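Local coordinates for N-(5'-phosphoribosyl)anthranilate isomerase (Pyrococcus furiosus, PDB 4AAJ), which catalyses the third step of tryptophan synthesis from chorismate, isomerising N-(5-phospho-beta-D-ribosyl)anthranilate to 1-(2-carboxyphenylamino)-1-deoxy-D-ribulose 5-phosphate, at residues M21-G27 / P196-S202; T44-S50 / V72-M78; A61-I65 / R90-Q94; K120-V124 / V150-T154; L138-I142 / V170-I174. All coordinates share one frame; numbering follows the deposited sequence.

Interaction 1: M21-G27 / P196-S202; sequences MFVKICG and PYGVDVS. With SO4 (sulfate ion), chain B.
K24 and D200 extend side by side into the barrel interior, where K24 NZ meets D200 OD1 at 2.8 Å in a salt bridge. The nitrogen comes to the syn side of the carboxylate, 32° out of its plane. The lysine chain runs straight until its last torsion (chi4 -81°) turns the amine over to the acid, and Q97 gives NZ a further partner.

Backbone bonds join the parallel strands: F22 N to Y197 O, V199 N to F22 O at 2.8 Å, K24 N to V199 O, V201 N to K24 O, and C26 N to V201 O. This is the seam of the (βα)8 barrel, where the last strand, 198-201, closes onto the first, 22-25. S202 OG donates to C26 O at 3.0 Å from above the carbonyl plane, and K211 binds both oxygens.

S202 N gives a nearly straight bond, 2.9 Å and 166°, to sulfate O3. G181 N and S203 N hold the same ion, consistent with a site for the substrate's phosphate.

On the outer face, where helix 213-225 covers V23, V199 and V201, I25 CD1 touches V201 CG1 at 3.6 Å. M21 lays SD against G198 CA at 3.6 Å.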
# COMPACT_ATOMS: atom_id res chain seq x y z
N MET A 21 -2.58 -13.14 6.89
CA MET A 21 -2.96 -12.28 5.77
C MET A 21 -3.00 -10.82 6.20
O MET A 21 -3.95 -10.39 6.86
CB MET A 21 -4.31 -12.71 5.18
CG MET A 21 -4.84 -11.84 4.04
SD MET A 21 -3.76 -11.73 2.59
CE MET A 21 -3.54 -13.45 2.16
N PHE A 22 -1.97 -10.07 5.83
CA PHE A 22 -1.91 -8.65 6.16
C PHE A 22 -2.94 -7.89 5.33
O PHE A 22 -3.00 -8.04 4.11
CB PHE A 22 -0.50 -8.13 5.88
CG PHE A 22 -0.21 -6.79 6.49
CD1 PHE A 22 0.26 -6.71 7.79
CD2 PHE A 22 -0.39 -5.62 5.76
CE1 PHE A 22 0.55 -5.48 8.36
CE2 PHE A 22 -0.11 -4.39 6.32
CZ PHE A 22 0.36 -4.32 7.63
N VAL A 23 -3.78 -7.08 5.99
CA VAL A 23 -4.79 -6.31 5.29
C VAL A 23 -4.54 -4.82 5.57
O VAL A 23 -4.53 -4.40 6.73
CB VAL A 23 -6.23 -6.68 5.72
CG1 VAL A 23 -7.26 -5.87 4.96
CG2 VAL A 23 -6.48 -8.17 5.51
N LYS A 24 -4.34 -4.05 4.51
CA LYS A 24 -4.13 -2.62 4.64
C LYS A 24 -5.32 -1.89 4.01
O LYS A 24 -5.70 -2.18 2.87
CB LYS A 24 -2.83 -2.19 3.96
CG LYS A 24 -2.57 -0.69 3.99
CD LYS A 24 -1.17 -0.37 3.49
CE LYS A 24 -1.02 1.10 3.14
NZ LYS A 24 -1.58 1.39 1.79
N ILE A 25 -5.93 -0.97 4.74
CA ILE A 25 -7.00 -0.15 4.17
C ILE A 25 -6.42 1.23 3.89
O ILE A 25 -6.07 1.95 4.81
CB ILE A 25 -8.20 0.01 5.13
CG1 ILE A 25 -8.67 -1.34 5.69
CG2 ILE A 25 -9.32 0.80 4.45
CD1 ILE A 25 -9.09 -2.36 4.66
N CYS A 26 -6.32 1.58 2.61
CA CYS A 26 -5.56 2.76 2.19
C CYS A 26 -6.44 3.98 1.93
O CYS A 26 -7.63 3.85 1.65
CB CYS A 26 -4.75 2.44 0.92
SG CYS A 26 -3.41 3.63 0.68
N GLY A 27 -5.83 5.15 2.02
CA GLY A 27 -6.46 6.41 1.60
C GLY A 27 -7.54 6.91 2.52
O GLY A 27 -8.63 7.27 2.06
N PRO A 196 -0.67 -13.85 -1.81
CA PRO A 196 0.24 -12.79 -1.39
C PRO A 196 0.46 -12.80 0.13
O PRO A 196 -0.24 -13.51 0.85
CB PRO A 196 -0.52 -11.53 -1.77
CG PRO A 196 -1.96 -11.90 -1.57
CD PRO A 196 -2.06 -13.36 -1.95
N TYR A 197 1.43 -12.01 0.59
CA TYR A 197 1.62 -11.78 2.01
C TYR A 197 0.48 -10.91 2.57
O TYR A 197 0.07 -11.05 3.72
CB TYR A 197 3.01 -11.15 2.26
CG TYR A 197 3.23 -10.69 3.68
CD1 TYR A 197 3.59 -11.59 4.68
CD2 TYR A 197 3.07 -9.35 4.03
CE1 TYR A 197 3.78 -11.17 5.99
CE2 TYR A 197 3.27 -8.92 5.33
CZ TYR A 197 3.62 -9.83 6.30
OH TYR A 197 3.82 -9.41 7.60
N GLY A 198 -0.05 -10.02 1.73
CA GLY A 198 -1.19 -9.20 2.14
C GLY A 198 -1.95 -8.57 0.99
O GLY A 198 -1.58 -8.72 -0.18
N VAL A 199 -3.03 -7.87 1.32
CA VAL A 199 -3.83 -7.17 0.34
C VAL A 199 -4.04 -5.73 0.78
O VAL A 199 -3.98 -5.42 1.97
CB VAL A 199 -5.22 -7.82 0.10
CG1 VAL A 199 -5.07 -9.13 -0.67
CG2 VAL A 199 -5.99 -8.03 1.40
N ASP A 200 -4.28 -4.86 -0.20
CA ASP A 200 -4.47 -3.44 0.03
C ASP A 200 -5.71 -3.01 -0.74
O ASP A 200 -5.87 -3.34 -1.91
CB ASP A 200 -3.23 -2.70 -0.47
CG ASP A 200 -3.31 -1.21 -0.29
OD1 ASP A 200 -3.14 -0.74 0.84
OD2 ASP A 200 -3.52 -0.50 -1.30
N VAL A 201 -6.59 -2.26 -0.08
CA VAL A 201 -7.82 -1.78 -0.72
C VAL A 201 -8.12 -0.33 -0.32
O VAL A 201 -7.79 0.09 0.80
CB VAL A 201 -9.01 -2.71 -0.39
CG1 VAL A 201 -9.20 -2.84 1.11
CG2 VAL A 201 -10.30 -2.24 -1.06
N SER A 202 -8.73 0.43 -1.23
CA SER A 202 -9.19 1.78 -0.95
C SER A 202 -10.66 1.96 -1.36
O SER A 202 -11.54 1.93 -0.50
CB SER A 202 -8.29 2.82 -1.62
OG SER A 202 -8.61 4.14 -1.19
S SO4 B . -8.24 0.54 -4.99
O1 SO4 B . -6.80 0.81 -4.75
O2 SO4 B . -8.96 1.81 -4.82
O3 SO4 B . -8.75 -0.45 -4.02
O4 SO4 B . -8.40 -0.00 -6.35

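Interaction 2: T44-S50 / V72-M78; sequences TGVVVNS and VFLVSTM
The ring of F73 takes the carbonyl oxygen of T44 at its edge, near the ring plane, with F73 CD1 3.6 Å from T44 O. That same oxygen receives F73 N at 2.8 Å in an almost linear bond (178°). With CG lying beside the backbone N (chi1 -79°), the ring stays close to the carbonyl; Y95 meets it obliquely.

A second flat group, the V48 peptide, is gripped through its oxygen from opposite faces: S76 OG donates to V48 O at 2.8 Å, and S50 OG does so at the same length. S76 OG in turn accepts M78 N, forming an ST turn, while S50 OG accepts T77 N at 3.0 Å. The N49 amide adds a weak bond from ND2 to M78 SD at 3.6 Å.

On the outward face L74 CD1 abuts V48 CG2 at 3.7 Å, crossing nearly at right angles, and T44 CG2 lies alongside V72 CG2 at 3.6 Å. T44 OG1 turns to I25. Backbone bonds V46 N to F73 O, V75 N to V46 O and V48 N to V75 O continue the parallel pairing of strands 43-47 and 72-76, which, joined through helix 58-67, form a beta-alpha-beta crossover unit of the TIM barrel.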
# COMPACT_ATOMS: atom_id res chain seq x y z
N THR A 44 -3.03 1.19 7.74
CA THR A 44 -3.79 2.14 6.92
C THR A 44 -2.79 3.06 6.22
O THR A 44 -1.57 2.87 6.33
CB THR A 44 -4.85 2.91 7.77
OG1 THR A 44 -5.72 3.65 6.91
CG2 THR A 44 -4.20 3.86 8.77
N GLY A 45 -3.30 4.05 5.48
CA GLY A 45 -2.43 4.94 4.74
C GLY A 45 -3.11 6.27 4.52
O GLY A 45 -4.35 6.34 4.45
N VAL A 46 -2.30 7.32 4.49
CA VAL A 46 -2.77 8.68 4.18
C VAL A 46 -2.01 9.17 2.96
O VAL A 46 -0.79 9.01 2.88
CB VAL A 46 -2.64 9.66 5.36
CG1 VAL A 46 -3.61 9.30 6.49
CG2 VAL A 46 -1.21 9.78 5.88
N VAL A 47 -2.74 9.75 2.01
CA VAL A 47 -2.14 10.23 0.76
C VAL A 47 -1.79 11.71 0.91
O VAL A 47 -2.63 12.53 1.29
CB VAL A 47 -3.09 10.02 -0.46
CG1 VAL A 47 -2.50 10.62 -1.74
CG2 VAL A 47 -3.44 8.55 -0.63
N VAL A 48 -0.53 12.05 0.65
CA VAL A 48 -0.07 13.44 0.67
C VAL A 48 0.69 13.77 -0.60
O VAL A 48 1.28 12.89 -1.22
CB VAL A 48 0.83 13.80 1.89
CG1 VAL A 48 0.11 13.56 3.19
CG2 VAL A 48 2.21 13.12 1.85
N ASN A 49 0.68 15.05 -0.99
CA ASN A 49 1.53 15.55 -2.08
C ASN A 49 1.46 14.68 -3.33
O ASN A 49 2.48 14.37 -3.96
CB ASN A 49 2.98 15.73 -1.60
CG ASN A 49 3.07 16.75 -0.49
OD1 ASN A 49 2.12 17.50 -0.23
ND2 ASN A 49 4.20 16.76 0.20
N SER A 50 0.23 14.31 -3.67
CA SER A 50 -0.06 13.50 -4.86
C SER A 50 -1.31 14.00 -5.54
O SER A 50 -2.23 14.48 -4.88
CB SER A 50 -0.29 12.04 -4.49
OG SER A 50 0.75 11.55 -3.66
N VAL A 72 0.48 3.65 10.09
CA VAL A 72 -0.08 4.53 9.07
C VAL A 72 1.00 4.84 8.05
O VAL A 72 2.02 5.46 8.35
CB VAL A 72 -0.61 5.84 9.70
CG1 VAL A 72 -1.16 6.79 8.63
CG2 VAL A 72 -1.70 5.52 10.70
N PHE A 73 0.79 4.39 6.82
CA PHE A 73 1.73 4.66 5.75
C PHE A 73 1.50 6.08 5.20
O PHE A 73 0.38 6.44 4.90
CB PHE A 73 1.58 3.62 4.65
CG PHE A 73 2.26 2.31 4.97
CD1 PHE A 73 1.63 1.36 5.79
CD2 PHE A 73 3.54 2.04 4.49
CE1 PHE A 73 2.28 0.17 6.13
CE2 PHE A 73 4.19 0.85 4.81
CZ PHE A 73 3.56 -0.08 5.63
N LEU A 74 2.57 6.85 5.11
CA LEU A 74 2.54 8.12 4.36
C LEU A 74 2.72 7.77 2.88
O LEU A 74 3.79 7.33 2.47
CB LEU A 74 3.65 9.03 4.86
CG LEU A 74 3.67 10.48 4.39
CD1 LEU A 74 2.50 11.21 5.05
CD2 LEU A 74 5.01 11.12 4.75
N VAL A 75 1.65 7.93 2.09
CA VAL A 75 1.59 7.43 0.71
C VAL A 75 1.75 8.62 -0.21
O VAL A 75 1.03 9.59 -0.07
CB VAL A 75 0.23 6.78 0.42
CG1 VAL A 75 0.16 6.21 -0.99
CG2 VAL A 75 -0.09 5.68 1.45
N SER A 76 2.68 8.55 -1.15
CA SER A 76 2.87 9.68 -2.05
C SER A 76 3.53 9.28 -3.37
O SER A 76 4.23 8.25 -3.46
CB SER A 76 3.73 10.73 -1.37
OG SER A 76 3.77 11.94 -2.12
N THR A 77 3.31 10.11 -4.39
CA THR A 77 3.99 9.96 -5.67
C THR A 77 5.24 10.84 -5.73
O THR A 77 5.88 10.92 -6.78
CB THR A 77 3.04 10.32 -6.82
OG1 THR A 77 2.53 11.64 -6.61
CG2 THR A 77 1.88 9.34 -6.89
N MET A 78 5.60 11.49 -4.63
CA MET A 78 6.83 12.28 -4.60
C MET A 78 8.03 11.45 -5.05
O MET A 78 8.11 10.26 -4.74
CB MET A 78 7.12 12.79 -3.19
CG MET A 78 6.20 13.91 -2.74
SD MET A 78 6.62 14.42 -1.07
CE MET A 78 6.15 12.98 -0.11
O HOH W 1 3.79 14.02 -6.38

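Interaction 3: A61-I65 / R90-Q94; sequences AREII and RTGAQ
I65 and T91 meet at a slant, with the tip of the isoleucine doing the touching: I65 CD1 lies 3.7 Å from T91 CB and 3.6 Å from T91 O. The same methyl reaches A93 CB at 3.9 Å, so one branch spans the turn that follows helix 81-91.

T91 is rotated so that OG1 sits between its backbone N and carbonyl carbon (chi1 59°). This leaves CG2 directed at A61 CB, 3.8 Å away, one helical turn before I65. The hydroxyl is hydrogen-bonded to A87 O in its own helix and takes a weak bond from A93 N beyond the helix end, where G92 adopts positive phi.

R62 bends at chi2 and chi3 to bring its guanidinium edge to the R90 carbonyl. NH1 would donate to that oxygen, but R90 O sits too close to a neighbouring atom in the model, so the bond is doubtful. More secure is the salt bridge from R62 NH2 to E59. A water donates to T91 O at 2.8 Å and to R62 O at 3.2 Å, bridging the two backbones.

Inward, I65 rests on V72, and T91 and A93 on L74, placing this contact between consecutive barrel helices 58-67 and 81-91 over strand 72-76.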
# COMPACT_ATOMS: atom_id res chain seq x y z
N ALA A 61 -2.68 14.64 8.11
CA ALA A 61 -1.80 13.45 8.16
C ALA A 61 -1.18 13.29 9.56
O ALA A 61 -1.22 12.21 10.13
CB ALA A 61 -0.70 13.54 7.10
N ARG A 62 -0.63 14.38 10.10
CA ARG A 62 -0.05 14.42 11.45
C ARG A 62 -1.04 13.92 12.50
O ARG A 62 -0.68 13.09 13.36
CB ARG A 62 0.35 15.85 11.77
CG ARG A 62 1.58 16.04 12.64
CD ARG A 62 2.36 17.27 12.18
NE ARG A 62 1.53 18.47 11.97
CZ ARG A 62 1.79 19.44 11.08
NH1 ARG A 62 2.85 19.38 10.29
NH2 ARG A 62 0.97 20.48 10.98
N GLU A 63 -2.28 14.42 12.44
CA GLU A 63 -3.35 13.99 13.36
C GLU A 63 -3.66 12.51 13.28
O GLU A 63 -3.88 11.85 14.30
CB GLU A 63 -4.63 14.75 13.08
CG GLU A 63 -4.56 16.22 13.42
CD GLU A 63 -5.80 16.98 13.00
OE1 GLU A 63 -6.83 16.35 12.68
OE2 GLU A 63 -5.74 18.22 13.01
N ILE A 64 -3.72 11.98 12.06
CA ILE A 64 -4.06 10.57 11.87
C ILE A 64 -2.92 9.71 12.40
O ILE A 64 -3.18 8.73 13.13
CB ILE A 64 -4.41 10.27 10.39
CG1 ILE A 64 -5.83 10.76 10.08
CG2 ILE A 64 -4.36 8.77 10.11
CD1 ILE A 64 -6.07 11.06 8.62
N ILE A 65 -1.69 10.08 12.05
CA ILE A 65 -0.48 9.35 12.49
C ILE A 65 -0.35 9.33 14.02
O ILE A 65 -0.12 8.28 14.62
CB ILE A 65 0.79 9.92 11.82
CG1 ILE A 65 0.74 9.63 10.31
CG2 ILE A 65 2.06 9.38 12.48
CD1 ILE A 65 1.80 10.36 9.49
N ARG A 90 7.61 16.65 8.86
CA ARG A 90 6.39 17.40 9.10
C ARG A 90 5.24 16.53 9.61
O ARG A 90 4.37 17.04 10.29
CB ARG A 90 5.99 18.20 7.83
CG ARG A 90 6.95 19.34 7.50
CD ARG A 90 6.85 19.77 6.04
NE ARG A 90 7.92 20.70 5.64
CZ ARG A 90 8.30 20.93 4.39
NH1 ARG A 90 7.71 20.29 3.38
NH2 ARG A 90 9.28 21.78 4.13
N THR A 91 5.25 15.22 9.34
CA THR A 91 4.13 14.36 9.76
C THR A 91 4.40 13.38 10.91
O THR A 91 3.45 12.87 11.51
CB THR A 91 3.60 13.48 8.61
OG1 THR A 91 4.67 12.65 8.12
CG2 THR A 91 3.01 14.35 7.47
N GLY A 92 5.67 13.11 11.19
CA GLY A 92 6.07 12.09 12.17
C GLY A 92 5.86 10.65 11.69
O GLY A 92 5.84 9.71 12.49
N ALA A 93 5.74 10.47 10.37
CA ALA A 93 5.49 9.14 9.80
C ALA A 93 6.63 8.18 10.12
O ALA A 93 7.80 8.57 10.10
CB ALA A 93 5.32 9.24 8.28
N GLN A 94 6.27 6.93 10.39
CA GLN A 94 7.28 5.88 10.59
C GLN A 94 7.24 4.83 9.48
O GLN A 94 8.12 3.94 9.41
CB GLN A 94 7.08 5.22 11.95
CG GLN A 94 7.38 6.14 13.12
CD GLN A 94 7.08 5.48 14.44
OE1 GLN A 94 5.93 5.27 14.79
NE2 GLN A 94 8.13 5.14 15.19
O HOH W 2 2.33 12.50 14.09

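Interaction 4: K120-V124 / V150-T154; sequences KAFRV and VLLDT
F122 stands as a flat bump between V150 and L152 on the outward face of the sheet. Its ring crosses V150 at about a right angle, with F122 CD1 3.9 Å from V150 CG1, while its CB backs onto L152 CD2 at 4.1 Å. L152 in turn fits between F122 and V124, whose CG1 meets L152 CB at 4.0 Å, again crossing nearly at right angles. V124 also presses on the facing backbone: chi1 of -62° puts CG2 between its backbone N and carbonyl carbon, only 3.2 Å from D153 O.

The inner face is shaped differently. The small A121 lets L151 CD2 come over its CB, at 4.1 Å, and D153 OD2 comes to 3.6 Å from A121 CB. That carboxylate oxygen is buried here without a polar partner in the model. R123 folds back through bends at chi2 and chi3, bringing the edge of its guanidinium to D153 O and NH1 to 3.6 Å from D153 CB; R123 NH1 and D153 OD2 are 5.1 Å apart, too far for a contact.

Beneath these shapes run four backbone hydrogen bonds of parallel pairing: L151 N to K120 O, F122 N to L151 O, D153 N to F122 O and V124 N to D153 O. The strand segments are splayed by 33°. Helix 131-144 supplies the connection over the outward face, L138 resting on L152 and I142 on F122 and V150, completing a beta-alpha-beta crossover of the (βα)8 barrel.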
# COMPACT_ATOMS: atom_id res chain seq x y z
N LYS A 120 7.49 -0.02 -1.29
CA LYS A 120 7.55 0.55 -2.63
C LYS A 120 6.55 -0.14 -3.55
O LYS A 120 6.40 -1.36 -3.52
CB LYS A 120 8.96 0.53 -3.25
CG LYS A 120 8.93 1.04 -4.69
CD LYS A 120 10.27 1.42 -5.30
CE LYS A 120 10.14 1.46 -6.82
NZ LYS A 120 9.62 2.76 -7.34
N ALA A 121 5.85 0.67 -4.35
CA ALA A 121 4.86 0.21 -5.31
C ALA A 121 5.46 -0.06 -6.67
O ALA A 121 6.23 0.75 -7.20
CB ALA A 121 3.75 1.25 -5.45
N PHE A 122 5.11 -1.21 -7.24
CA PHE A 122 5.53 -1.58 -8.58
C PHE A 122 4.30 -1.92 -9.41
O PHE A 122 3.40 -2.64 -8.96
CB PHE A 122 6.50 -2.78 -8.53
CG PHE A 122 7.82 -2.48 -7.86
CD1 PHE A 122 7.97 -2.62 -6.48
CD2 PHE A 122 8.93 -2.08 -8.61
CE1 PHE A 122 9.18 -2.36 -5.86
CE2 PHE A 122 10.15 -1.82 -7.99
CZ PHE A 122 10.28 -1.96 -6.61
N ARG A 123 4.24 -1.37 -10.62
CA ARG A 123 3.14 -1.67 -11.53
C ARG A 123 3.33 -3.05 -12.16
O ARG A 123 4.41 -3.40 -12.62
CB ARG A 123 3.01 -0.57 -12.61
CG ARG A 123 2.03 -0.90 -13.73
CD ARG A 123 0.58 -0.93 -13.25
NE ARG A 123 -0.12 0.33 -13.49
CZ ARG A 123 -1.24 0.70 -12.86
NH1 ARG A 123 -1.78 -0.08 -11.94
NH2 ARG A 123 -1.80 1.87 -13.15
N VAL A 124 2.26 -3.85 -12.13
CA VAL A 124 2.22 -5.07 -12.92
C VAL A 124 1.38 -4.80 -14.17
O VAL A 124 0.47 -3.95 -14.14
CB VAL A 124 1.67 -6.29 -12.13
CG1 VAL A 124 2.57 -6.62 -10.94
CG2 VAL A 124 0.23 -6.07 -11.68
N VAL A 150 7.09 -4.94 -0.76
CA VAL A 150 6.72 -4.66 -2.13
C VAL A 150 5.20 -4.59 -2.24
O VAL A 150 4.47 -5.47 -1.77
CB VAL A 150 7.28 -5.73 -3.11
CG1 VAL A 150 6.56 -5.69 -4.44
CG2 VAL A 150 8.77 -5.56 -3.31
N LEU A 151 4.71 -3.53 -2.87
CA LEU A 151 3.30 -3.43 -3.18
C LEU A 151 3.18 -3.57 -4.69
O LEU A 151 3.94 -2.93 -5.42
CB LEU A 151 2.73 -2.09 -2.70
CG LEU A 151 1.30 -1.72 -3.12
CD1 LEU A 151 0.25 -2.59 -2.47
CD2 LEU A 151 1.04 -0.24 -2.79
N LEU A 152 2.29 -4.43 -5.15
CA LEU A 152 2.05 -4.62 -6.59
C LEU A 152 0.71 -4.03 -6.96
O LEU A 152 -0.32 -4.44 -6.42
CB LEU A 152 2.10 -6.11 -6.97
CG LEU A 152 3.40 -6.90 -6.73
CD1 LEU A 152 3.23 -8.32 -7.26
CD2 LEU A 152 4.60 -6.22 -7.36
N ASP A 153 0.72 -3.07 -7.88
CA ASP A 153 -0.49 -2.40 -8.36
C ASP A 153 -1.02 -3.08 -9.60
O ASP A 153 -0.33 -3.11 -10.62
CB ASP A 153 -0.22 -0.95 -8.76
CG ASP A 153 0.27 -0.11 -7.62
OD1 ASP A 153 -0.26 -0.24 -6.49
OD2 ASP A 153 1.19 0.71 -7.86
N THR A 154 -2.24 -3.60 -9.52
CA THR A 154 -2.94 -4.19 -10.66
C THR A 154 -3.46 -3.11 -11.61
O THR A 154 -4.13 -2.16 -11.18
CB THR A 154 -4.09 -5.11 -10.21
OG1 THR A 154 -3.55 -6.27 -9.55
CG2 THR A 154 -4.95 -5.56 -11.40

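Interaction 5: L138-I142 / V170-I174; sequences LLSEI and VARKI
I142 and I174 meet end to end through their delta methyls, I142 CD1 standing 3.6 Å from I174 CD1, in the groove between two successive helices of the outer ring of the (βα)8 barrel. The first shell is entirely hydrocarbon, and the two segments share no hydrogen bond. V170 and L139 are its two central residues. V170 CG1 is met by L139 CD2 at 3.9 Å and by I142 CD1 at 4.0 Å, while V170 CG2 faces L138 CD2 at 4.0 Å. L139 CD2 also reaches I174 CG1 at 3.9 Å. L139 and V170 pass alongside each other, pointing opposite ways, whereas L138 crosses V170 at about a right angle.

Torsions set up this division of labour. V170 has CG1 anti to its backbone N (chi1 -177°), which spreads its two methyls between different partners. I174 places CG1 between backbone N and carbonyl carbon (chi1 59°), sending its delta carbon out to I142 just where the chain leaves helix 165-173.

Helical bonds position these groups in turn. I142 N donates to L138 O at 2.8 Å, keeping the two side chains one turn apart on the same flank, and I174 N donates to V170 O at 3.0 Å.

A further shell lies inward, on the sheet. L152 takes L138 and V170, and V150 takes I142 and I174, one residue from each segment; F122 serves the 138-142 side alone. Toward the surface, the aliphatic part of K173 lies across L139 before its amine leads away, with L139 CD1 touching K173 CG at 3.7 Å.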
# COMPACT_ATOMS: atom_id res chain seq x y z
N LEU A 138 10.20 -7.96 -13.35
CA LEU A 138 9.82 -7.13 -12.20
C LEU A 138 10.68 -7.47 -10.98
O LEU A 138 11.03 -6.57 -10.21
CB LEU A 138 8.33 -7.27 -11.88
CG LEU A 138 7.69 -6.25 -10.94
CD1 LEU A 138 7.56 -4.88 -11.58
CD2 LEU A 138 6.32 -6.77 -10.54
N LEU A 139 11.01 -8.75 -10.82
CA LEU A 139 11.87 -9.20 -9.71
C LEU A 139 13.27 -8.60 -9.71
O LEU A 139 13.80 -8.27 -8.65
CB LEU A 139 11.92 -10.73 -9.64
CG LEU A 139 10.69 -11.44 -9.06
CD1 LEU A 139 10.71 -12.92 -9.44
CD2 LEU A 139 10.59 -11.29 -7.54
N SER A 140 13.88 -8.44 -10.89
CA SER A 140 15.18 -7.76 -10.98
C SER A 140 15.02 -6.26 -10.75
O SER A 140 15.92 -5.62 -10.21
CB SER A 140 15.87 -8.04 -12.32
OG SER A 140 15.03 -7.71 -13.41
N GLU A 141 13.87 -5.72 -11.15
CA GLU A 141 13.51 -4.33 -10.90
C GLU A 141 13.35 -4.08 -9.40
O GLU A 141 13.77 -3.03 -8.89
CB GLU A 141 12.22 -4.01 -11.65
CG GLU A 141 11.83 -2.55 -11.77
CD GLU A 141 10.50 -2.37 -12.49
OE1 GLU A 141 10.25 -3.09 -13.49
OE2 GLU A 141 9.69 -1.52 -12.05
N ILE A 142 12.77 -5.06 -8.70
CA ILE A 142 12.58 -5.04 -7.25
C ILE A 142 13.91 -5.15 -6.48
O ILE A 142 14.16 -4.37 -5.56
CB ILE A 142 11.57 -6.14 -6.82
CG1 ILE A 142 10.15 -5.75 -7.25
CG2 ILE A 142 11.62 -6.43 -5.33
CD1 ILE A 142 9.15 -6.90 -7.27
N VAL A 170 5.48 -13.43 -8.81
CA VAL A 170 6.28 -12.53 -7.98
C VAL A 170 6.03 -12.88 -6.51
O VAL A 170 6.97 -12.98 -5.73
CB VAL A 170 5.99 -11.03 -8.25
CG1 VAL A 170 6.89 -10.14 -7.40
CG2 VAL A 170 6.18 -10.69 -9.72
N ALA A 171 4.77 -13.10 -6.16
CA ALA A 171 4.37 -13.40 -4.78
C ALA A 171 5.01 -14.70 -4.25
O ALA A 171 5.28 -14.82 -3.06
CB ALA A 171 2.86 -13.44 -4.65
N ARG A 172 5.24 -15.64 -5.16
CA ARG A 172 5.92 -16.90 -4.83
C ARG A 172 7.38 -16.70 -4.46
O ARG A 172 7.91 -17.43 -3.60
CB ARG A 172 5.77 -17.91 -5.96
CG ARG A 172 4.43 -18.62 -5.99
CD ARG A 172 4.40 -19.70 -7.06
NE ARG A 172 5.25 -20.84 -6.71
CZ ARG A 172 5.78 -21.68 -7.59
NH1 ARG A 172 5.57 -21.52 -8.89
NH2 ARG A 172 6.54 -22.69 -7.17
N LYS A 173 8.03 -15.72 -5.08
CA LYS A 173 9.45 -15.45 -4.85
C LYS A 173 9.69 -14.52 -3.65
O LYS A 173 10.67 -14.69 -2.93
CB LYS A 173 10.10 -14.86 -6.10
CG LYS A 173 10.36 -15.87 -7.22
CD LYS A 173 11.81 -16.35 -7.20
CE LYS A 173 12.07 -17.34 -8.33
NZ LYS A 173 13.43 -17.95 -8.22
N ILE A 174 8.82 -13.53 -3.46
CA ILE A 174 9.04 -12.50 -2.44
C ILE A 174 7.73 -12.12 -1.73
O ILE A 174 6.66 -12.26 -2.32
CB ILE A 174 9.71 -11.23 -3.02
CG1 ILE A 174 8.84 -10.63 -4.12
CG2 ILE A 174 11.10 -11.54 -3.57
CD1 ILE A 174 9.17 -9.19 -4.43

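In the fold
Interactions 1, 2 and 4 are seams of one closed parallel sheet, whereas interactions 3 and 5 pack its outer helices on opposite sides of the chain's centre, with centres about 30 Å apart. Each helix contact backs a strand contact: the centres of interactions 2 and 3, and likewise of 4 and 5, lie about 10 Å apart, V72 CG1 touching I65 CG1 at 3.8 Å and L152 CD2 touching L138 CD2 at 3.7 Å. Interaction 1 closes the chain around all the others. I25 O and T44 OG1, 2.7 Å apart in a probable hydrogen bond, tie it to interaction 2, and D200 CB packs on L151 CD1 of interaction 4. It also carries the sulfate, probably marking the phosphate end of the active site.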